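Local coordinates for protein Cap5O (PDB 3OJO) that oxidises UDP-N-acetyl-mannosamine, with NAD as the probable electron acceptor, during capsular polysaccharide synthesis in Staphylococcus aureus, at residues 85-90 against 123-128; 15-20 against 38-43; 319-324 against 370-375. All coordinates share one frame; numbering follows the deposited sequence.

Contact 1 (85-90 against 123-128); sequences DVFIIA and NTIIVE
F87 and I125 meet where two parallel strands, 86-89 and 124-127, run side by side. The end of I125 does the touching. Its CG1 stands beside the backbone N, and a chi2 of -62° folds CD1 over toward strand 86-89, where it lies 3.5 Å from CD2 of F87 and close to that residue's CB, approaching the ring obliquely. Further along this face I89 takes over: its CD1 reaches 3.9 Å from CG2 of I125 and 4.1 Å from CG2 of V127, so one methyl touches both branched neighbours. The other face carries V86, I88, T124 and I126. Here CD1 of I126, at the end of a nearly extended chain (chi2 160°), is shared by V86 CG1 at 3.9 Å and by I88 CG1 at 4.0 Å, the I88 and I126 side chains lying alongside one another. Beyond the strand, the aliphatic part of E128 rests on I88, with CG of E128 3.7 Å from CG2 of I88, while its OE2 is hydrogen-bonded to Y195. Beta-branched and aromatic residues suit these places because they favour extended backbone and fill both faces with hydrocarbon. Five backbone hydrogen bonds fix the register, the straightest being from I126 N to F87 O (2.8 Å, 178° at the hydrogen). Helix 106-115 packs on F87, I89, I125 and V127, and helix 185-195 on V86, T124 and I126, so the strands are sandwiched between helices. The pair, connected through helix 106-115, forms a beta-alpha-beta unit of the Rossmann-type NAD-binding domain, with A90 at the strand's C-terminal end touching the bound cofactor.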
loop_
_atom_site.group_PDB
_atom_site.type_symbol
_atom_site.label_atom_id
_atom_site.label_comp_id
_atom_site.label_asym_id
_atom_site.label_seq_id
_atom_site.Cartn_x
_atom_site.Cartn_y
_atom_site.Cartn_z
ATOM N N ASP B 85 -16.846 37.752 -9.904
ATOM C CA ASP B 85 -15.419 37.932 -9.645
ATOM C C ASP B 85 -14.741 36.568 -9.534
ATOM O O ASP B 85 -13.606 36.396 -9.995
ATOM C CB ASP B 85 -15.203 38.709 -8.331
ATOM C CG ASP B 85 -15.827 40.094 -8.267
ATOM O OD1 ASP B 85 -15.702 40.859 -9.265
ATOM O OD2 ASP B 85 -16.380 40.440 -7.210
ATOM N N VAL B 86 -15.436 35.606 -8.876
ATOM C CA VAL B 86 -14.956 34.250 -8.628
ATOM C C VAL B 86 -16.000 33.269 -9.123
ATOM O O VAL B 86 -17.197 33.477 -8.914
ATOM C CB VAL B 86 -14.646 34.000 -7.121
ATOM C CG1 VAL B 86 -13.927 32.666 -6.908
ATOM C CG2 VAL B 86 -13.855 35.141 -6.497
ATOM N N PHE B 87 -15.536 32.182 -9.751
ATOM C CA PHE B 87 -16.378 31.077 -10.187
ATOM C C PHE B 87 -15.818 29.790 -9.597
ATOM O O PHE B 87 -14.631 29.522 -9.721
ATOM C CB PHE B 87 -16.427 30.963 -11.702
ATOM C CG PHE B 87 -17.031 32.130 -12.436
ATOM C CD1 PHE B 87 -18.383 32.140 -12.765
ATOM C CD2 PHE B 87 -16.237 33.195 -12.856
ATOM C CE1 PHE B 87 -18.932 33.202 -13.491
ATOM C CE2 PHE B 87 -16.791 34.268 -13.565
ATOM C CZ PHE B 87 -18.132 34.260 -13.888
ATOM N N ILE B 88 -16.668 29.021 -8.919
ATOM C CA ILE B 88 -16.294 27.741 -8.335
ATOM C C ILE B 88 -17.084 26.624 -9.029
ATOM O O ILE B 88 -18.313 26.603 -8.937
ATOM C CB ILE B 88 -16.449 27.694 -6.783
ATOM C CG1 ILE B 88 -15.561 28.750 -6.095
ATOM C CG2 ILE B 88 -16.135 26.277 -6.272
ATOM C CD1 ILE B 88 -15.696 28.888 -4.634
ATOM N N ILE B 89 -16.375 25.690 -9.699
ATOM C CA ILE B 89 -17.004 24.527 -10.324
ATOM C C ILE B 89 -16.976 23.393 -9.289
ATOM O O ILE B 89 -15.894 22.964 -8.858
ATOM C CB ILE B 89 -16.342 24.161 -11.672
ATOM C CG1 ILE B 89 -16.547 25.304 -12.695
ATOM C CG2 ILE B 89 -16.858 22.814 -12.213
ATOM C CD1 ILE B 89 -15.430 25.488 -13.678
ATOM N N ALA B 90 -18.172 22.945 -8.882
ATOM C CA ALA B 90 -18.404 21.880 -7.900
ATOM C C ALA B 90 -19.446 20.884 -8.446
ATOM O O ALA B 90 -20.307 20.409 -7.702
ATOM C CB ALA B 90 -18.888 22.482 -6.593
ATOM N N ASN B 123 -10.840 37.872 -13.155
ATOM C CA ASN B 123 -11.627 36.752 -12.627
ATOM C C ASN B 123 -10.809 35.530 -12.192
ATOM O O ASN B 123 -9.737 35.256 -12.749
ATOM C CB ASN B 123 -12.716 36.335 -13.627
ATOM C CG ASN B 123 -13.881 37.298 -13.747
ATOM O OD1 ASN B 123 -13.995 38.309 -13.023
ATOM N ND2 ASN B 123 -14.787 36.983 -14.659
ATOM N N THR B 124 -11.345 34.790 -11.199
ATOM C CA THR B 124 -10.755 33.555 -10.677
ATOM C C THR B 124 -11.692 32.369 -10.938
ATOM O O THR B 124 -12.892 32.466 -10.676
ATOM C CB THR B 124 -10.378 33.687 -9.196
ATOM O OG1 THR B 124 -9.613 34.877 -9.019
ATOM C CG2 THR B 124 -9.575 32.478 -8.675
ATOM N N ILE B 125 -11.141 31.270 -11.483
ATOM C CA ILE B 125 -11.862 30.022 -11.722
ATOM C C ILE B 125 -11.244 28.981 -10.807
ATOM O O ILE B 125 -10.052 28.693 -10.914
ATOM C CB ILE B 125 -11.869 29.552 -13.210
ATOM C CG1 ILE B 125 -12.281 30.686 -14.224
ATOM C CG2 ILE B 125 -12.659 28.244 -13.396
ATOM C CD1 ILE B 125 -13.598 31.273 -14.129
ATOM N N ILE B 126 -12.052 28.459 -9.879
ATOM C CA ILE B 126 -11.666 27.403 -8.951
ATOM C C ILE B 126 -12.425 26.155 -9.342
ATOM O O ILE B 126 -13.639 26.206 -9.527
ATOM C CB ILE B 126 -11.875 27.754 -7.464
ATOM C CG1 ILE B 126 -11.148 29.067 -7.084
ATOM C CG2 ILE B 126 -11.419 26.580 -6.557
ATOM C CD1 ILE B 126 -11.671 29.721 -5.820
ATOM N N VAL B 127 -11.701 25.047 -9.515
ATOM C CA VAL B 127 -12.311 23.761 -9.798
ATOM C C VAL B 127 -12.180 22.957 -8.501
ATOM O O VAL B 127 -11.062 22.660 -8.068
ATOM C CB VAL B 127 -11.703 23.091 -11.047
ATOM C CG1 VAL B 127 -12.356 21.744 -11.327
ATOM C CG2 VAL B 127 -11.850 23.998 -12.261
ATOM N N GLU B 128 -13.322 22.742 -7.808
ATOM C CA GLU B 128 -13.373 21.998 -6.543
ATOM C C GLU B 128 -13.625 20.498 -6.770
ATOM O O GLU B 128 -13.328 19.688 -5.901
ATOM C CB GLU B 128 -14.430 22.578 -5.603
ATOM C CG GLU B 128 -13.917 23.690 -4.707
ATOM C CD GLU B 128 -14.871 24.126 -3.604
ATOM O OE1 GLU B 128 -16.008 23.598 -3.544
ATOM O OE2 GLU B 128 -14.483 25.012 -2.805
#

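Contact 2 (15-20 against 38-43); sequences TVVGLG and LGVDIN. With NAD (nicotinamide-adenine-dinucleotide), chain J.
The side chain of L19 lies over the backbone of G39 and V40, its CD1 3.6 Å from the carbonyl carbon of G39. Because residue G39 has no side chain, CD2 of L19 can settle close above the strand, and this is one of the tight places of the contact. Another lies on the opposite face of the sheet, where the CG2 methyls of T15 and V40 come within 3.6 Å. Parallel strand pairing, with V16 N bonded to L38 O, V40 N to V16 O and G18 N to V40 O, holds the two strands in register. D41 turns from the strands to the cofactor. Its CG swings away from the backbone N (chi1 -152°), and each carboxylate oxygen takes one hydroxyl of the adenosine ribose: O2B of NAD to OD1 at 2.7 Å, O3B to OD2 at 2.6 Å. L19 N also bonds OD2 (2.9 Å), and N43 N closes an Asx turn on OD1 (2.8 Å), so the carboxylate is gripped by four donors. An acid here is the usual ribose-binding residue of NAD-dependent Rossmann domains. G18 and G20 leave room for the ribose and its phosphate link, G20 CA lying 3.2 Å from O5B. The looser side begins at I42, which is exposed and makes no contact with 15-20; its CG1 instead packs on the adenine, 3.6 Å from C5A. In the fold, strand 13-17 lies between strands 36-40 and 86-89, helix 23-32 packs on V16 and L19, helix 44-51 meets L19 and D41, and helix 106-115 packs on V17.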
loop_
_atom_site.group_PDB
_atom_site.type_symbol
_atom_site.label_atom_id
_atom_site.label_comp_id
_atom_site.label_asym_id
_atom_site.label_seq_id
_atom_site.Cartn_x
_atom_site.Cartn_y
_atom_site.Cartn_z
ATOM N N THR B 15 -19.918 33.033 -7.981
ATOM C CA THR B 15 -20.823 32.062 -8.562
ATOM C C THR B 15 -20.304 30.634 -8.257
ATOM O O THR B 15 -19.120 30.312 -8.496
ATOM C CB THR B 15 -21.034 32.334 -10.042
ATOM O OG1 THR B 15 -21.454 33.690 -10.199
ATOM C CG2 THR B 15 -22.055 31.407 -10.655
ATOM N N VAL B 16 -21.192 29.797 -7.698
ATOM C CA VAL B 16 -20.891 28.395 -7.418
ATOM C C VAL B 16 -21.682 27.567 -8.439
ATOM O O VAL B 16 -22.905 27.605 -8.447
ATOM C CB VAL B 16 -21.188 27.989 -5.943
ATOM C CG1 VAL B 16 -20.969 26.497 -5.733
ATOM C CG2 VAL B 16 -20.355 28.816 -4.946
ATOM N N VAL B 17 -20.984 26.861 -9.319
ATOM C CA VAL B 17 -21.599 26.027 -10.352
ATOM C C VAL B 17 -21.675 24.570 -9.865
ATOM O O VAL B 17 -20.653 23.899 -9.735
ATOM C CB VAL B 17 -20.871 26.178 -11.707
ATOM C CG1 VAL B 17 -21.562 25.391 -12.814
ATOM C CG2 VAL B 17 -20.742 27.644 -12.085
ATOM N N GLY B 18 -22.890 24.124 -9.580
ATOM C CA GLY B 18 -23.158 22.801 -9.031
ATOM C C GLY B 18 -23.564 22.971 -7.584
ATOM O O GLY B 18 -22.804 23.523 -6.787
ATOM N N LEU B 19 -24.796 22.599 -7.256
ATOM C CA LEU B 19 -25.304 22.770 -5.891
ATOM C C LEU B 19 -25.675 21.476 -5.175
ATOM O O LEU B 19 -26.788 21.351 -4.644
ATOM C CB LEU B 19 -26.472 23.777 -5.860
ATOM C CG LEU B 19 -26.186 25.161 -6.411
ATOM C CD1 LEU B 19 -27.456 25.892 -6.623
ATOM C CD2 LEU B 19 -25.288 25.949 -5.497
ATOM N N GLY B 20 -24.734 20.540 -5.146
ATOM C CA GLY B 20 -24.907 19.279 -4.431
ATOM C C GLY B 20 -24.298 19.340 -3.049
ATOM O O GLY B 20 -24.285 20.406 -2.423
ATOM N N LEU B 38 -24.234 33.588 -6.128
ATOM C CA LEU B 38 -25.181 33.063 -7.088
ATOM C C LEU B 38 -24.898 31.557 -7.201
ATOM O O LEU B 38 -23.821 31.154 -7.645
ATOM C CB LEU B 38 -25.056 33.752 -8.454
ATOM C CG LEU B 38 -26.220 33.591 -9.465
ATOM C CD1 LEU B 38 -25.786 33.119 -10.795
ATOM C CD2 LEU B 38 -27.532 33.072 -8.903
ATOM N N GLY B 39 -25.854 30.752 -6.756
ATOM C CA GLY B 39 -25.788 29.303 -6.855
ATOM C C GLY B 39 -26.329 28.883 -8.208
ATOM O O GLY B 39 -27.428 29.287 -8.593
ATOM N N VAL B 40 -25.559 28.074 -8.948
ATOM C CA VAL B 40 -25.937 27.593 -10.265
ATOM C C VAL B 40 -26.065 26.071 -10.294
ATOM O O VAL B 40 -25.105 25.365 -9.966
ATOM C CB VAL B 40 -24.981 28.119 -11.374
ATOM C CG1 VAL B 40 -25.299 27.493 -12.733
ATOM C CG2 VAL B 40 -25.033 29.631 -11.460
ATOM N N ASP B 41 -27.244 25.581 -10.747
ATOM C CA ASP B 41 -27.563 24.159 -10.958
ATOM C C ASP B 41 -28.497 23.965 -12.155
ATOM O O ASP B 41 -29.460 24.712 -12.312
ATOM C CB ASP B 41 -28.177 23.510 -9.712
ATOM C CG ASP B 41 -27.894 22.037 -9.633
ATOM O OD1 ASP B 41 -28.431 21.290 -10.464
ATOM O OD2 ASP B 41 -27.086 21.637 -8.779
ATOM N N ILE B 42 -28.215 22.941 -12.980
ATOM C CA ILE B 42 -29.015 22.579 -14.156
ATOM C C ILE B 42 -30.285 21.810 -13.777
ATOM O O ILE B 42 -31.187 21.704 -14.610
ATOM C CB ILE B 42 -28.181 21.866 -15.264
ATOM C CG1 ILE B 42 -27.366 20.692 -14.704
ATOM C CG2 ILE B 42 -27.283 22.867 -15.996
ATOM C CD1 ILE B 42 -27.078 19.584 -15.674
ATOM N N ASN B 43 -30.360 21.265 -12.538
ATOM C CA ASN B 43 -31.549 20.545 -12.076
ATOM C C ASN B 43 -32.611 21.533 -11.558
ATOM O O ASN B 43 -32.410 22.171 -10.522
ATOM C CB ASN B 43 -31.206 19.486 -11.026
ATOM C CG ASN B 43 -32.309 18.472 -10.766
ATOM O OD1 ASN B 43 -33.466 18.667 -11.106
ATOM N ND2 ASN B 43 -31.984 17.351 -10.159
HETATM P PA NAD J . -23.687 16.001 -6.319
HETATM O O1A NAD J . -24.231 15.057 -7.317
HETATM O O2A NAD J . -24.338 15.842 -5.001
HETATM O O5B NAD J . -23.904 17.499 -6.859
HETATM C C5B NAD J . -23.644 17.854 -8.191
HETATM C C4B NAD J . -24.653 18.908 -8.583
HETATM O O4B NAD J . -24.168 19.626 -9.698
HETATM C C3B NAD J . -26.022 18.322 -8.954
HETATM O O3B NAD J . -27.044 19.075 -8.309
HETATM C C2B NAD J . -26.103 18.587 -10.452
HETATM O O2B NAD J . -27.420 18.785 -10.923
HETATM C C1B NAD J . -25.238 19.825 -10.612
HETATM N N9A NAD J . -24.723 19.939 -11.985
HETATM C C8A NAD J . -24.281 18.902 -12.778
HETATM N N7A NAD J . -23.780 19.415 -13.924
HETATM C C5A NAD J . -23.908 20.764 -13.868
HETATM C C6A NAD J . -23.578 21.768 -14.779
HETATM N N6A NAD J . -23.021 21.419 -15.943
HETATM N N1A NAD J . -23.827 23.098 -14.448
HETATM C C2A NAD J . -24.385 23.426 -13.223
HETATM N N3A NAD J . -24.713 22.426 -12.327
HETATM C C4A NAD J . -24.479 21.117 -12.644
HETATM O O3 NAD J . -22.080 15.805 -6.249
HETATM P PN NAD J . -21.180 16.251 -4.998
HETATM O O1N NAD J . -21.250 15.167 -3.986
HETATM O O2N NAD J . -21.505 17.651 -4.624
HETATM O O5D NAD J . -19.711 16.196 -5.592
HETATM C C5D NAD J . -19.405 16.727 -6.855
HETATM C C4D NAD J . -17.989 16.288 -7.211
HETATM O O4D NAD J . -17.066 16.780 -6.250
HETATM C C3D NAD J . -17.770 14.776 -7.153
HETATM O O3D NAD J . -18.303 14.021 -8.225
HETATM C C2D NAD J . -16.263 14.740 -7.103
HETATM O O2D NAD J . -15.762 15.196 -8.334
HETATM C C1D NAD J . -15.986 15.865 -6.120
HETATM N N1N NAD J . -15.882 15.254 -4.775
HETATM C C2N NAD J . -16.953 15.187 -3.912
HETATM C C3N NAD J . -16.803 14.564 -2.663
HETATM C C7N NAD J . -17.777 14.848 -1.553
HETATM O O7N NAD J . -17.249 15.125 -0.271
HETATM N N7N NAD J . -19.095 14.805 -1.790
HETATM C C4N NAD J . -15.575 13.984 -2.318
HETATM C C5N NAD J . -14.504 14.020 -3.210
HETATM C C6N NAD J . -14.687 14.649 -4.443
#

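Contact 3 (319-324 against 370-375); sequences TVFGLT and HAVKDA
This is a small, buried strand-to-helix contact, in which a threonine hydroxyl on an inner strand binds a backbone carbonyl in the last turn of a short helix. Strand 317-321 belongs to the parallel sheet of the UDP-binding domain, between strands 351-355 and 377-380, and helix 368-372 with its following turn lies on the connection between those two neighbours. T319 carries the contact. With chi1 at -53°, its OG1 stands beside the backbone N and its CG2 points the other way from that nitrogen, which lets the two branches do different work. OG1 donates to A371 O at 2.8 Å, coming from above the carbonyl plane, 42° out of it, rather than along a lone pair. CG2 meets the CB of A371 at 3.8 Å, and the CB of A375 closes in on OG1 at 3.4 Å. Threonine suits this place because its CB carries a hydroxyl donor and a methyl as two short branches, and A371 and A375, with their small side chains, let the helix and turn come close. Alongside, CG1 of V372 touches CZ of F321 at 3.7 Å, meeting the ring obliquely; that ring also meets those of Y355 and F387. A type II turn from V372 to A375 follows, in which A375 N bonds V372 O at 3.1 Å. A375 N is thereby engaged with V372 O rather than with A371 O, the acceptor four residues back that would continue an alpha-helix. A371 O is instead satisfied by T319 and by K317 NZ, which also binds K373 O. The chemistry therefore implies that a buried carbonyl of the last helical turn is compensated by side chains of the strand beneath it, with hydrocarbon packing around the bond.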
loop_
_atom_site.group_PDB
_atom_site.type_symbol
_atom_site.label_atom_id
_atom_site.label_comp_id
_atom_site.label_asym_id
_atom_site.label_seq_id
_atom_site.Cartn_x
_atom_site.Cartn_y
_atom_site.Cartn_z
ATOM N N THR B 319 -30.918 -12.392 2.775
ATOM C CA THR B 319 -31.226 -11.008 3.113
ATOM C C THR B 319 -29.945 -10.178 3.107
ATOM O O THR B 319 -29.065 -10.367 3.944
ATOM C CB THR B 319 -31.999 -10.893 4.435
ATOM O OG1 THR B 319 -33.139 -11.743 4.384
ATOM C CG2 THR B 319 -32.441 -9.468 4.722
ATOM N N VAL B 320 -29.852 -9.258 2.158
ATOM C CA VAL B 320 -28.722 -8.340 2.041
ATOM C C VAL B 320 -28.924 -7.210 3.076
ATOM O O VAL B 320 -30.019 -6.652 3.184
ATOM C CB VAL B 320 -28.571 -7.836 0.575
ATOM C CG1 VAL B 320 -27.772 -6.537 0.490
ATOM C CG2 VAL B 320 -27.960 -8.914 -0.313
ATOM N N PHE B 321 -27.874 -6.926 3.856
ATOM C CA PHE B 321 -27.836 -5.875 4.874
ATOM C C PHE B 321 -26.857 -4.784 4.404
ATOM O O PHE B 321 -25.643 -4.937 4.505
ATOM C CB PHE B 321 -27.418 -6.465 6.233
ATOM C CG PHE B 321 -28.533 -6.918 7.142
ATOM C CD1 PHE B 321 -28.374 -6.894 8.521
ATOM C CD2 PHE B 321 -29.730 -7.398 6.623
ATOM C CE1 PHE B 321 -29.395 -7.332 9.370
ATOM C CE2 PHE B 321 -30.760 -7.825 7.475
ATOM C CZ PHE B 321 -30.581 -7.792 8.842
ATOM N N GLY B 322 -27.406 -3.721 3.843
ATOM C CA GLY B 322 -26.639 -2.613 3.301
ATOM C C GLY B 322 -26.465 -2.696 1.799
ATOM O O GLY B 322 -26.077 -3.740 1.271
ATOM N N LEU B 323 -26.773 -1.592 1.103
ATOM C CA LEU B 323 -26.677 -1.467 -0.356
ATOM C C LEU B 323 -25.724 -0.315 -0.770
ATOM O O LEU B 323 -25.563 -0.040 -1.959
ATOM C CB LEU B 323 -28.064 -1.245 -0.967
ATOM C CG LEU B 323 -29.087 -2.395 -1.009
ATOM C CD1 LEU B 323 -30.360 -1.901 -1.623
ATOM C CD2 LEU B 323 -28.631 -3.511 -1.895
ATOM N N THR B 324 -25.063 0.309 0.211
ATOM C CA THR B 324 -24.151 1.438 0.004
ATOM C C THR B 324 -22.683 1.049 0.153
ATOM O O THR B 324 -22.383 0.092 0.873
ATOM C CB THR B 324 -24.483 2.560 1.015
ATOM O OG1 THR B 324 -24.266 2.081 2.348
ATOM C CG2 THR B 324 -25.901 3.098 0.856
ATOM N N HIS B 370 -39.337 -8.238 8.873
ATOM C CA HIS B 370 -40.005 -8.602 7.625
ATOM C C HIS B 370 -38.968 -9.061 6.582
ATOM O O HIS B 370 -39.244 -9.997 5.822
ATOM C CB HIS B 370 -40.829 -7.410 7.092
ATOM C CG HIS B 370 -41.990 -7.800 6.221
ATOM N ND1 HIS B 370 -41.824 -8.072 4.870
ATOM C CD2 HIS B 370 -43.303 -7.919 6.532
ATOM C CE1 HIS B 370 -43.032 -8.358 4.410
ATOM N NE2 HIS B 370 -43.955 -8.275 5.372
ATOM N N ALA B 371 -37.771 -8.414 6.572
ATOM C CA ALA B 371 -36.660 -8.721 5.658
ATOM C C ALA B 371 -35.970 -10.051 5.976
ATOM O O ALA B 371 -35.656 -10.795 5.047
ATOM C CB ALA B 371 -35.645 -7.586 5.642
ATOM N N VAL B 372 -35.737 -10.347 7.273
ATOM C CA VAL B 372 -35.096 -11.593 7.729
ATOM C C VAL B 372 -36.049 -12.809 7.708
ATOM O O VAL B 372 -35.592 -13.949 7.870
ATOM C CB VAL B 372 -34.356 -11.459 9.091
ATOM C CG1 VAL B 372 -33.254 -10.413 9.019
ATOM C CG2 VAL B 372 -35.319 -11.163 10.239
ATOM N N LYS B 373 -37.368 -12.549 7.536
ATOM C CA LYS B 373 -38.434 -13.548 7.507
ATOM C C LYS B 373 -38.198 -14.700 6.515
ATOM O O LYS B 373 -38.221 -14.525 5.301
ATOM C CB LYS B 373 -39.828 -12.887 7.342
ATOM C CG LYS B 373 -41.044 -13.815 7.552
ATOM C CD LYS B 373 -41.193 -14.318 8.997
ATOM C CE LYS B 373 -42.131 -15.498 9.108
ATOM N NZ LYS B 373 -42.009 -16.180 10.424
ATOM N N ASP B 374 -37.946 -15.875 7.087
ATOM C CA ASP B 374 -37.706 -17.204 6.496
ATOM C C ASP B 374 -36.407 -17.308 5.684
ATOM O O ASP B 374 -36.261 -18.205 4.843
ATOM C CB ASP B 374 -38.934 -17.730 5.703
ATOM C CG ASP B 374 -40.253 -17.741 6.470
ATOM O OD1 ASP B 374 -40.342 -18.453 7.502
ATOM O OD2 ASP B 374 -41.209 -17.082 6.008
ATOM N N ALA B 375 -35.459 -16.390 5.952
ATOM C CA ALA B 375 -34.174 -16.341 5.268
ATOM C C ALA B 375 -33.198 -17.378 5.817
ATOM O O ALA B 375 -33.179 -17.643 7.024
ATOM C CB ALA B 375 -33.582 -14.946 5.363
#

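Contacts 2, 1 and 3 follow one another along the chain, each closing before the next opens. Contacts 1 and 2 belong to one sheet of the NAD-binding domain, their centres 12 Å apart. Strands 13-17 and 86-89 are neighbours there, and I88 O lies 2.7 Å from V17 N, a probable hydrogen bond, so the two contacts make four consecutive parallel strands, with NAD at their C-terminal ends. Contact 3 lies in the separate sheet of the UDP-binding domain, its centre about 44 Å from that of contact 1 and 38 Å from that of contact 2. The first domain thus carries most of the cofactor site and the second probably serves the sugar nucleotide, although R333 of the latter also binds NAD.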